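Local coordinates for arylmalonate decarboxylase (PDB 3IXL), which decarboxylates 2-aryl-2-methylmalonates to 2-arylpropionates and carbon dioxide, and is held here with phenylacetate in its active site, at residues Y48-I52 against S76-R81; V69-T75 against L99-S105. The protein carries 2 engineered substitutions. One frame throughout, in Å; residues are numbered along the deposited sequence.

Contact 1. Residues Y48-I52 against S76-R81. With PAC (2-phenylacetic acid), chain C.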
loop_
_atom_site.group_PDB
_atom_site.type_symbol
_atom_site.label_atom_id
_atom_site.label_comp_id
_atom_site.label_asym_id
_atom_site.label_seq_id
_atom_site.Cartn_x
_atom_site.Cartn_y
_atom_site.Cartn_z
ATOM N N TYR A 48 -5.994 5.621 -13.807
ATOM C CA TYR A 48 -6.874 5.640 -12.637
ATOM C C TYR A 48 -8.275 6.107 -13.006
ATOM O O TYR A 48 -9.263 5.524 -12.557
ATOM C CB TYR A 48 -6.329 6.536 -11.517
ATOM C CG TYR A 48 -4.874 6.317 -11.167
ATOM C CD1 TYR A 48 -4.314 5.036 -11.140
ATOM C CD2 TYR A 48 -4.061 7.405 -10.860
ATOM C CE1 TYR A 48 -2.959 4.857 -10.831
ATOM C CE2 TYR A 48 -2.719 7.243 -10.564
ATOM C CZ TYR A 48 -2.173 5.968 -10.557
ATOM O OH TYR A 48 -0.836 5.830 -10.262
ATOM N N ASP A 49 -8.356 7.154 -13.827
ATOM C CA ASP A 49 -9.650 7.724 -14.182
ATOM C C ASP A 49 -10.556 6.684 -14.849
ATOM O O ASP A 49 -11.781 6.752 -14.712
ATOM C CB ASP A 49 -9.462 8.929 -15.102
ATOM C CG ASP A 49 -9.022 10.183 -14.362
ATOM O OD1 ASP A 49 -8.988 10.211 -13.108
ATOM O OD2 ASP A 49 -8.711 11.170 -15.064
ATOM N N ALA A 50 -9.956 5.722 -15.549
ATOM C CA ALA A 50 -10.728 4.710 -16.280
ATOM C C ALA A 50 -11.335 3.608 -15.402
ATOM O O ALA A 50 -12.232 2.888 -15.847
ATOM C CB ALA A 50 -9.900 4.095 -17.395
ATOM N N VAL A 51 -10.849 3.464 -14.169
ATOM C CA VAL A 51 -11.353 2.409 -13.275
ATOM C C VAL A 51 -11.867 2.902 -11.925
ATOM O O VAL A 51 -12.548 2.153 -11.217
ATOM C CB VAL A 51 -10.308 1.280 -13.023
ATOM C CG1 VAL A 51 -9.970 0.564 -14.320
ATOM C CG2 VAL A 51 -9.056 1.815 -12.317
ATOM N N ILE A 52 -11.535 4.141 -11.555
ATOM C CA ILE A 52 -11.821 4.620 -10.199
ATOM C C ILE A 52 -13.314 4.546 -9.856
ATOM O O ILE A 52 -13.683 4.296 -8.711
ATOM C CB ILE A 52 -11.254 6.049 -9.958
ATOM C CG1 ILE A 52 -11.397 6.482 -8.492
ATOM C CG2 ILE A 52 -11.952 7.068 -10.853
ATOM C CD1 ILE A 52 -10.540 5.699 -7.514
ATOM N N SER A 76 -1.676 4.526 -5.237
ATOM C CA SER A 76 -1.846 5.685 -6.104
ATOM C C SER A 76 -3.296 5.939 -6.522
ATOM O O SER A 76 -3.710 7.090 -6.644
ATOM C CB SER A 76 -0.873 5.643 -7.290
ATOM O OG SER A 76 -1.020 4.454 -8.038
ATOM N N LEU A 77 -4.073 4.878 -6.706
ATOM C CA LEU A 77 -5.495 5.041 -7.012
ATOM C C LEU A 77 -6.191 5.781 -5.877
ATOM O O LEU A 77 -7.165 6.510 -6.105
ATOM C CB LEU A 77 -6.140 3.669 -7.211
ATOM C CG LEU A 77 -7.444 3.413 -7.929
ATOM C CD1 LEU A 77 -7.578 4.221 -9.200
ATOM C CD2 LEU A 77 -7.393 1.949 -8.278
ATOM N N SER A 78 -5.689 5.597 -4.652
ATOM C CA SER A 78 -6.278 6.236 -3.481
ATOM C C SER A 78 -5.667 7.589 -3.073
ATOM O O SER A 78 -6.338 8.356 -2.385
ATOM C CB SER A 78 -6.374 5.265 -2.295
ATOM O OG SER A 78 -5.124 4.684 -1.950
ATOM N N PHE A 79 -4.451 7.906 -3.531
ATOM C CA PHE A 79 -3.850 9.215 -3.210
ATOM C C PHE A 79 -3.823 10.243 -4.343
ATOM O O PHE A 79 -3.533 11.418 -4.079
ATOM C CB PHE A 79 -2.463 9.100 -2.512
ATOM C CG PHE A 79 -1.311 8.656 -3.413
ATOM C CD1 PHE A 79 -0.901 9.420 -4.518
ATOM C CD2 PHE A 79 -0.602 7.498 -3.110
ATOM C CE1 PHE A 79 0.155 9.003 -5.326
ATOM C CE2 PHE A 79 0.466 7.075 -3.897
ATOM C CZ PHE A 79 0.850 7.826 -5.007
ATOM N N TYR A 80 -4.108 9.833 -5.582
ATOM C CA TYR A 80 -3.817 10.723 -6.717
ATOM C C TYR A 80 -4.623 12.011 -6.768
ATOM O O TYR A 80 -4.252 12.945 -7.478
ATOM C CB TYR A 80 -3.870 10.009 -8.067
ATOM C CG TYR A 80 -5.237 9.777 -8.702
ATOM C CD1 TYR A 80 -6.138 8.848 -8.170
ATOM C CD2 TYR A 80 -5.589 10.420 -9.893
ATOM C CE1 TYR A 80 -7.361 8.604 -8.784
ATOM C CE2 TYR A 80 -6.805 10.168 -10.523
ATOM C CZ TYR A 80 -7.691 9.263 -9.959
ATOM O OH TYR A 80 -8.896 8.995 -10.586
ATOM N N ARG A 81 -5.735 12.039 -6.038
ATOM C CA ARG A 81 -6.612 13.206 -6.011
ATOM C C ARG A 81 -6.495 13.967 -4.701
ATOM O O ARG A 81 -7.213 14.946 -4.488
ATOM C CB ARG A 81 -8.053 12.774 -6.261
ATOM C CG ARG A 81 -8.320 12.419 -7.711
ATOM C CD ARG A 81 -9.726 11.883 -7.898
ATOM N NE ARG A 81 -10.094 11.783 -9.306
ATOM C CZ ARG A 81 -11.152 11.121 -9.762
ATOM N NH1 ARG A 81 -11.962 10.474 -8.922
ATOM N NH2 ARG A 81 -11.393 11.097 -11.064
HETATM C C1 PAC C . 0.094 1.490 -6.342
HETATM C C2 PAC C . -0.055 0.810 -7.690
HETATM C "C1'" PAC C . -0.265 -0.688 -7.786
HETATM C "C2'" PAC C . 0.199 -1.293 -8.958
HETATM C "C3'" PAC C . 0.051 -2.664 -9.163
HETATM C "C4'" PAC C . -0.574 -3.439 -8.190
HETATM C "C5'" PAC C . -1.039 -2.843 -7.011
HETATM C "C6'" PAC C . -0.897 -1.467 -6.805
HETATM O O1 PAC C . 0.100 0.857 -5.249
HETATM O O2 PAC C . 0.217 2.747 -6.390
#
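Tyr48, on helix 45-51, lies between Leu77 and Tyr80 where that helix packs against the short helix 75-79, which follows a strand of the parallel sheet in this aspartate/glutamate racemase-like fold. Its CB sits over the face of the Tyr80 ring, 3.7 Å from the centroid in a CH-pi contact, and also touches Leu77 CD1. Further out, CD2 brings the ring edge onto the same Tyr80 face, 3.4 Å from Tyr80 CG; the two rings form an edge-to-face pair with planes 57° apart. One face of the Tyr48 ring is covered near its rim by Ser76 O and Leu77 N. At the tip, OH comes within 2.6 Å of Ser76 OG. That serine hydroxyl donates to phenylacetate O2, and Ser76 N reaches the same oxygen over 2.8 Å, so two donors from one residue hold it and Tyr48 stands behind as second shell.

Ile52 CD1 packs on Leu77 CD1, with Phe85 and Leu89 of helix 83-97 beyond. Toward solvent the contact turns polar. Tyr80 CG lies between its own backbone N and carbonyl carbon (chi1 81°), a torsion that lays the ring under Tyr48 and sends its hydroxyl to Asp49. Arg81 CG backs the other face of that ring, and Asp49 OD1 takes both the 2.8 Å hydrogen bond from Tyr80 OH and a 3.3 Å salt bridge from Arg81 NH2.

Contact 2. Residues V69-T75 against L99-S105; sequences VVSLMCT and LPCTTMS. Engineered in segment 69-75: Cys74 (natural residue Gly). With PAC (2-phenylacetic acid), chain C.
Met104 runs extended through its first two torsions, with CG opposite the backbone N (chi1 -175°), and bends only at the last, chi3 -81°. That carries SD to within 3.1 Å of Thr75 OG1 and turns CE back onto Met73. The Met73 chain is folded at chi2 and chi3, and its CE meets Met104 CE at 3.5 Å, the two side chains crossing at about a right angle. Nearer the backbone, Met104 CB rests against the backbone of Cys74, closest to its N and C.

Behind these groups, strands 67-72 and 101-103 run side by side in a parallel sheet, their axes 21° apart, with strand 101-103 at its edge within the chain; the beta-alpha-beta crossover between them runs through the short helix 75-79 and helix 83-97. Four backbone bonds ladder across: Val70 N to Pro100 O, Thr102 N to Val70 O, Leu72 N to Thr102 O, and Met104 N to Leu72 O at 2.8 Å. Val70, Leu72, Cys101 and Thr103 share one face, under helix 83-97. On the other, Thr102 CG2 packs 3.6 Å from Ser71 CB, while Thr102 OG1 hydrogen-bonds to Asp218.

Just past the last bridge to strand 101-103 the chain bends in an inverse gamma turn centred on Met73, and both strands lead into helices whose N-caps are Cys74 and Thr103; Thr103 OG1 also hydrogen-bonds to Asn86. The ligand lies at the carboxyl end of these strands. Thr75 grips phenylacetate O1 twice, through N at 3.0 Å and OG1 at 2.8 Å; OG1 also hydrogen-bonds to Ser211. The engineered Cys74 points away from segment 99-105, and its SG stands 3.5 Å from PAC C2, the carbon next to the carboxylate.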
loop_
_atom_site.group_PDB
_atom_site.type_symbol
_atom_site.label_atom_id
_atom_site.label_comp_id
_atom_site.label_asym_id
_atom_site.label_seq_id
_atom_site.Cartn_x
_atom_site.Cartn_y
_atom_site.Cartn_z
ATOM N N VAL A 69 -14.150 -7.120 5.949
ATOM C CA VAL A 69 -13.564 -5.798 5.713
ATOM C C VAL A 69 -13.188 -5.722 4.239
ATOM O O VAL A 69 -12.970 -6.761 3.595
ATOM C CB VAL A 69 -12.299 -5.557 6.565
ATOM C CG1 VAL A 69 -12.584 -5.714 8.059
ATOM C CG2 VAL A 69 -11.219 -6.485 6.164
ATOM N N VAL A 70 -13.143 -4.510 3.693
ATOM C CA VAL A 70 -12.718 -4.317 2.312
ATOM C C VAL A 70 -11.607 -3.284 2.274
ATOM O O VAL A 70 -11.731 -2.216 2.891
ATOM C CB VAL A 70 -13.885 -3.848 1.430
ATOM C CG1 VAL A 70 -13.382 -3.468 0.040
ATOM C CG2 VAL A 70 -14.953 -4.958 1.336
ATOM N N SER A 71 -10.519 -3.607 1.574
ATOM C CA SER A 71 -9.444 -2.648 1.335
ATOM C C SER A 71 -9.229 -2.429 -0.147
ATOM O O SER A 71 -9.130 -3.391 -0.914
ATOM C CB SER A 71 -8.132 -3.132 1.950
ATOM O OG SER A 71 -7.097 -2.222 1.594
ATOM N N LEU A 72 -9.148 -1.166 -0.548
ATOM C CA LEU A 72 -8.698 -0.828 -1.887
ATOM C C LEU A 72 -7.175 -0.910 -1.880
ATOM O O LEU A 72 -6.493 -0.024 -1.347
ATOM C CB LEU A 72 -9.169 0.575 -2.291
ATOM C CG LEU A 72 -8.624 1.099 -3.623
ATOM C CD1 LEU A 72 -8.976 0.176 -4.782
ATOM C CD2 LEU A 72 -9.141 2.498 -3.923
ATOM N N MET A 73 -6.655 -1.990 -2.462
ATOM C CA MET A 73 -5.230 -2.303 -2.404
ATOM C C MET A 73 -4.437 -1.667 -3.551
ATOM O O MET A 73 -3.775 -2.354 -4.340
ATOM C CB MET A 73 -5.027 -3.815 -2.330
ATOM C CG MET A 73 -5.491 -4.401 -1.004
ATOM S SD MET A 73 -4.394 -4.042 0.388
ATOM C CE MET A 73 -3.064 -5.192 -0.008
ATOM N N CYS A 74 -4.519 -0.340 -3.624
ATOM C CA CYS A 74 -3.708 0.449 -4.548
ATOM C C CYS A 74 -3.442 1.793 -3.906
ATOM O O CYS A 74 -4.370 2.494 -3.503
ATOM C CB CYS A 74 -4.405 0.649 -5.891
ATOM S SG CYS A 74 -3.402 1.622 -7.056
ATOM N N THR A 75 -2.163 2.137 -3.779
ATOM C CA THR A 75 -1.760 3.368 -3.112
ATOM C C THR A 75 -2.141 4.551 -3.993
ATOM O O THR A 75 -2.866 5.458 -3.564
ATOM C CB THR A 75 -0.231 3.395 -2.831
ATOM O OG1 THR A 75 0.286 2.058 -2.716
ATOM C CG2 THR A 75 0.065 4.179 -1.557
ATOM N N LEU A 99 -19.618 -2.171 5.775
ATOM C CA LEU A 99 -18.437 -2.849 6.310
ATOM C C LEU A 99 -17.321 -1.876 6.637
ATOM O O LEU A 99 -17.256 -0.808 6.042
ATOM C CB LEU A 99 -17.873 -3.827 5.276
ATOM C CG LEU A 99 -18.700 -5.044 4.859
ATOM C CD1 LEU A 99 -17.921 -5.833 3.814
ATOM C CD2 LEU A 99 -19.052 -5.917 6.066
ATOM N N PRO A 100 -16.401 -2.270 7.531
ATOM C CA PRO A 100 -15.158 -1.504 7.690
ATOM C C PRO A 100 -14.416 -1.498 6.358
ATOM O O PRO A 100 -14.198 -2.565 5.761
ATOM C CB PRO A 100 -14.365 -2.316 8.714
ATOM C CG PRO A 100 -15.399 -3.176 9.415
ATOM C CD PRO A 100 -16.451 -3.453 8.411
ATOM N N CYS A 101 -14.075 -0.312 5.876
ATOM C CA CYS A 101 -13.360 -0.162 4.623
ATOM C C CYS A 101 -12.114 0.673 4.828
ATOM O O CYS A 101 -12.052 1.540 5.705
ATOM C CB CYS A 101 -14.247 0.500 3.576
ATOM S SG CYS A 101 -15.625 -0.542 3.028
ATOM N N THR A 102 -11.115 0.402 4.001
ATOM C CA THR A 102 -9.859 1.129 4.059
ATOM C C THR A 102 -9.209 1.166 2.683
ATOM O O THR A 102 -9.748 0.622 1.717
ATOM C CB THR A 102 -8.924 0.527 5.131
ATOM O OG1 THR A 102 -7.807 1.398 5.324
ATOM C CG2 THR A 102 -8.468 -0.898 4.752
ATOM N N THR A 103 -8.070 1.846 2.586
ATOM C CA THR A 103 -7.318 1.939 1.333
ATOM C C THR A 103 -5.834 1.774 1.640
ATOM O O THR A 103 -5.390 1.970 2.781
ATOM C CB THR A 103 -7.455 3.302 0.635
ATOM O OG1 THR A 103 -6.732 4.297 1.374
ATOM C CG2 THR A 103 -8.923 3.720 0.440
ATOM N N MET A 104 -5.064 1.437 0.607
ATOM C CA MET A 104 -3.628 1.290 0.757
ATOM C C MET A 104 -2.948 2.614 1.136
ATOM O O MET A 104 -1.913 2.604 1.802
ATOM C CB MET A 104 -3.035 0.684 -0.519
ATOM C CG MET A 104 -1.551 0.351 -0.468
ATOM S SD MET A 104 -1.107 -0.642 -1.907
ATOM C CE MET A 104 -1.635 -2.260 -1.368
ATOM N N SER A 105 -3.524 3.745 0.734
ATOM C CA SER A 105 -2.980 5.030 1.202
ATOM C C SER A 105 -3.194 5.232 2.699
ATOM O O SER A 105 -2.290 5.691 3.402
ATOM C CB SER A 105 -3.571 6.199 0.425
ATOM O OG SER A 105 -3.009 6.264 -0.873
HETATM C C1 PAC C . 0.094 1.490 -6.342
HETATM C C2 PAC C . -0.055 0.810 -7.690
HETATM C "C1'" PAC C . -0.265 -0.688 -7.786
HETATM C "C2'" PAC C . 0.199 -1.293 -8.958
HETATM C "C3'" PAC C . 0.051 -2.664 -9.163
HETATM C "C4'" PAC C . -0.574 -3.439 -8.190
HETATM C "C5'" PAC C . -1.039 -2.843 -7.011
HETATM C "C6'" PAC C . -0.897 -1.467 -6.805
HETATM O O1 PAC C . 0.100 0.857 -5.249
HETATM O O2 PAC C . 0.217 2.747 -6.390
#

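The segments alternate along the chain: 48-52, then 69-75 running straight into 76-81, then 99-105, with the contact centres 13 Å apart. Contact 2 joins two neighbouring strands of the sheet, and contact 1 packs the helix that follows the first of them, 75-79, against helix 45-51. They meet where Ser78 OG lies 2.9 Å from Ser105 OG, probably hydrogen-bonded, and Ser78 CB packs on Thr103 CB. The two contacts also share phenylacetate: each supplies donors to a different carboxylate oxygen from neighbouring residues at the start of one helix. Tyr126 and Gly189, from the half of the chain holding the second four-stranded sheet, complete that grip, placing the carboxylate between the two halves.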